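Local atomic coordinates of SCARECROW-LIKE protein 7 (Oryza sativa Japonica Group, PDB entry 5HYZ), a protein that binds DNA in vitro through its GRAS domain and probably acts as a homodimeric transcription factor in plant development and abiotic stress resistance. Residues 78-83 against 88-93. Residues are numbered along the deposited sequence; the frame is centred on the assembly and turned at random.
Sequences LCYKTL and PYSKFA
Leu-83 and Tyr-89 make the apolar half of the contact where a short connection joins helix 74-86 to helix 89-104 within the GRAS domain. Methyl CD1 of Leu-83 comes up to the rim of the Tyr-89 ring, near the ring plane, 4.3 Å from CD2. CA of Leu-83 and CA of Tyr-89 are 8.2 Å apart, the nearest backbone approach of the two segments, and side chains make the touch. Tyr-89 is the buried, tightly packed member: its side chain also touches Leu-361, Leu-368 and Leu-369 of the C-terminal strands, and its hydroxyl hydrogen-bonds to Ser-268.

The looser half is a single touch between partly exposed residues, 3.9 Å from OH of Tyr-80 to CB of Ser-90. The side chain of Tyr-80, swung away from its backbone N (chi1 -178°), carries the ring and OH across to Ser-90, while Val-119 and Leu-151 pack against it. Exposed Lys-81 donates from NZ a hydrogen bond to O of Asn-342 of the second subunit. With just 121 Å² buried and van der Waals contacts alone joining the side chains, the chemistry implies a light apposition, in which Tyr-80 and Tyr-89 also pack against residues outside the pair.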
loop_
_atom_site.group_PDB
_atom_site.type_symbol
_atom_site.label_atom_id
_atom_site.label_comp_id
_atom_site.label_asym_id
_atom_site.label_seq_id
_atom_site.Cartn_x
_atom_site.Cartn_y
_atom_site.Cartn_z
ATOM N N LEU A 78 -12.567 6.321 12.294
ATOM C CA LEU A 78 -12.704 6.670 10.887
ATOM C C LEU A 78 -11.542 7.519 10.404
ATOM O O LEU A 78 -11.072 7.366 9.264
ATOM C CB LEU A 78 -14.003 7.429 10.644
ATOM C CG LEU A 78 -15.211 6.611 10.177
ATOM C CD1 LEU A 78 -15.312 5.278 10.924
ATOM C CD2 LEU A 78 -16.444 7.463 10.402
ATOM N N CYS A 79 -11.113 8.431 11.279
ATOM C CA CYS A 79 -10.010 9.352 10.992
ATOM C C CYS A 79 -8.738 8.592 10.769
ATOM O O CYS A 79 -8.030 8.861 9.830
ATOM C CB CYS A 79 -9.794 10.335 12.147
ATOM S SG CYS A 79 -11.066 11.603 12.265
ATOM N N TYR A 80 -8.441 7.687 11.691
ATOM C CA TYR A 80 -7.277 6.825 11.617
ATOM C C TYR A 80 -7.254 6.096 10.291
ATOM O O TYR A 80 -6.210 6.053 9.610
ATOM C CB TYR A 80 -7.271 5.831 12.788
ATOM C CG TYR A 80 -6.069 4.917 12.830
ATOM C CD1 TYR A 80 -4.836 5.382 13.289
ATOM C CD2 TYR A 80 -6.170 3.580 12.432
ATOM C CE1 TYR A 80 -3.718 4.542 13.350
ATOM C CE2 TYR A 80 -5.053 2.723 12.484
ATOM C CZ TYR A 80 -3.833 3.217 12.950
ATOM O OH TYR A 80 -2.719 2.369 12.982
ATOM N N LYS A 81 -8.394 5.528 9.908
ATOM C CA LYS A 81 -8.459 4.799 8.627
ATOM C C LYS A 81 -8.222 5.718 7.394
ATOM O O LYS A 81 -7.456 5.397 6.476
ATOM C CB LYS A 81 -9.819 4.073 8.536
ATOM C CG LYS A 81 -10.074 3.327 7.226
ATOM C CD LYS A 81 -9.390 1.958 7.234
ATOM C CE LYS A 81 -9.638 1.144 5.944
ATOM N NZ LYS A 81 -9.189 -0.287 6.123
ATOM N N THR A 82 -8.893 6.866 7.380
ATOM C CA THR A 82 -8.676 7.856 6.350
ATOM C C THR A 82 -7.182 8.275 6.243
ATOM O O THR A 82 -6.605 8.298 5.136
ATOM C CB THR A 82 -9.528 9.106 6.636
ATOM O OG1 THR A 82 -10.894 8.766 6.424
ATOM C CG2 THR A 82 -9.197 10.198 5.704
ATOM N N LEU A 83 -6.596 8.625 7.400
ATOM C CA LEU A 83 -5.227 9.137 7.435
ATOM C C LEU A 83 -4.326 8.080 6.855
ATOM O O LEU A 83 -3.462 8.390 6.051
ATOM C CB LEU A 83 -4.810 9.510 8.860
ATOM C CG LEU A 83 -3.447 10.168 9.111
ATOM C CD1 LEU A 83 -3.255 11.433 8.258
ATOM C CD2 LEU A 83 -3.263 10.474 10.574
ATOM N N PRO A 88 1.524 7.672 4.436
ATOM C CA PRO A 88 2.320 6.480 4.765
ATOM C C PRO A 88 2.757 6.386 6.229
ATOM O O PRO A 88 3.551 5.467 6.565
ATOM C CB PRO A 88 3.549 6.641 3.877
ATOM C CG PRO A 88 3.742 8.127 3.798
ATOM C CD PRO A 88 2.340 8.707 3.760
ATOM N N TYR A 89 2.259 7.287 7.084
ATOM C CA TYR A 89 2.686 7.345 8.489
ATOM C C TYR A 89 2.597 6.018 9.237
ATOM O O TYR A 89 3.623 5.548 9.776
ATOM C CB TYR A 89 1.878 8.432 9.252
ATOM C CG TYR A 89 2.018 9.822 8.609
ATOM C CD1 TYR A 89 3.254 10.422 8.481
ATOM C CD2 TYR A 89 0.905 10.510 8.134
ATOM C CE1 TYR A 89 3.402 11.677 7.859
ATOM C CE2 TYR A 89 1.034 11.779 7.525
ATOM C CZ TYR A 89 2.269 12.344 7.395
ATOM O OH TYR A 89 2.430 13.597 6.810
ATOM N N SER A 90 1.422 5.387 9.278
ATOM C CA SER A 90 1.311 4.184 10.080
ATOM C C SER A 90 2.082 3.025 9.449
ATOM O O SER A 90 2.684 2.220 10.156
ATOM C CB SER A 90 -0.177 3.787 10.334
ATOM O OG SER A 90 -0.803 3.409 9.103
ATOM N N LYS A 91 2.121 2.938 8.126
ATOM C CA LYS A 91 2.824 1.852 7.522
ATOM C C LYS A 91 4.324 1.995 7.789
ATOM O O LYS A 91 5.019 1.010 8.065
ATOM C CB LYS A 91 2.526 1.783 5.991
ATOM C CG LYS A 91 3.043 0.481 5.361
ATOM C CD LYS A 91 2.279 0.055 4.094
ATOM C CE LYS A 91 2.692 -1.358 3.610
ATOM N NZ LYS A 91 2.929 -1.458 2.108
ATOM N N PHE A 92 4.826 3.228 7.659
ATOM C CA PHE A 92 6.235 3.492 7.967
ATOM C C PHE A 92 6.588 3.017 9.366
ATOM O O PHE A 92 7.562 2.321 9.648
ATOM C CB PHE A 92 6.500 4.981 7.896
ATOM C CG PHE A 92 7.825 5.368 8.522
ATOM C CD1 PHE A 92 9.030 5.070 7.884
ATOM C CD2 PHE A 92 7.843 6.028 9.732
ATOM C CE1 PHE A 92 10.240 5.410 8.485
ATOM C CE2 PHE A 92 9.083 6.358 10.350
ATOM C CZ PHE A 92 10.248 6.048 9.725
ATOM N N ALA A 93 5.728 3.438 10.266
ATOM C CA ALA A 93 6.037 3.105 11.663
ATOM C C ALA A 93 6.015 1.587 11.906
ATOM O O ALA A 93 6.962 0.970 12.454
ATOM C CB ALA A 93 4.995 3.815 12.538
#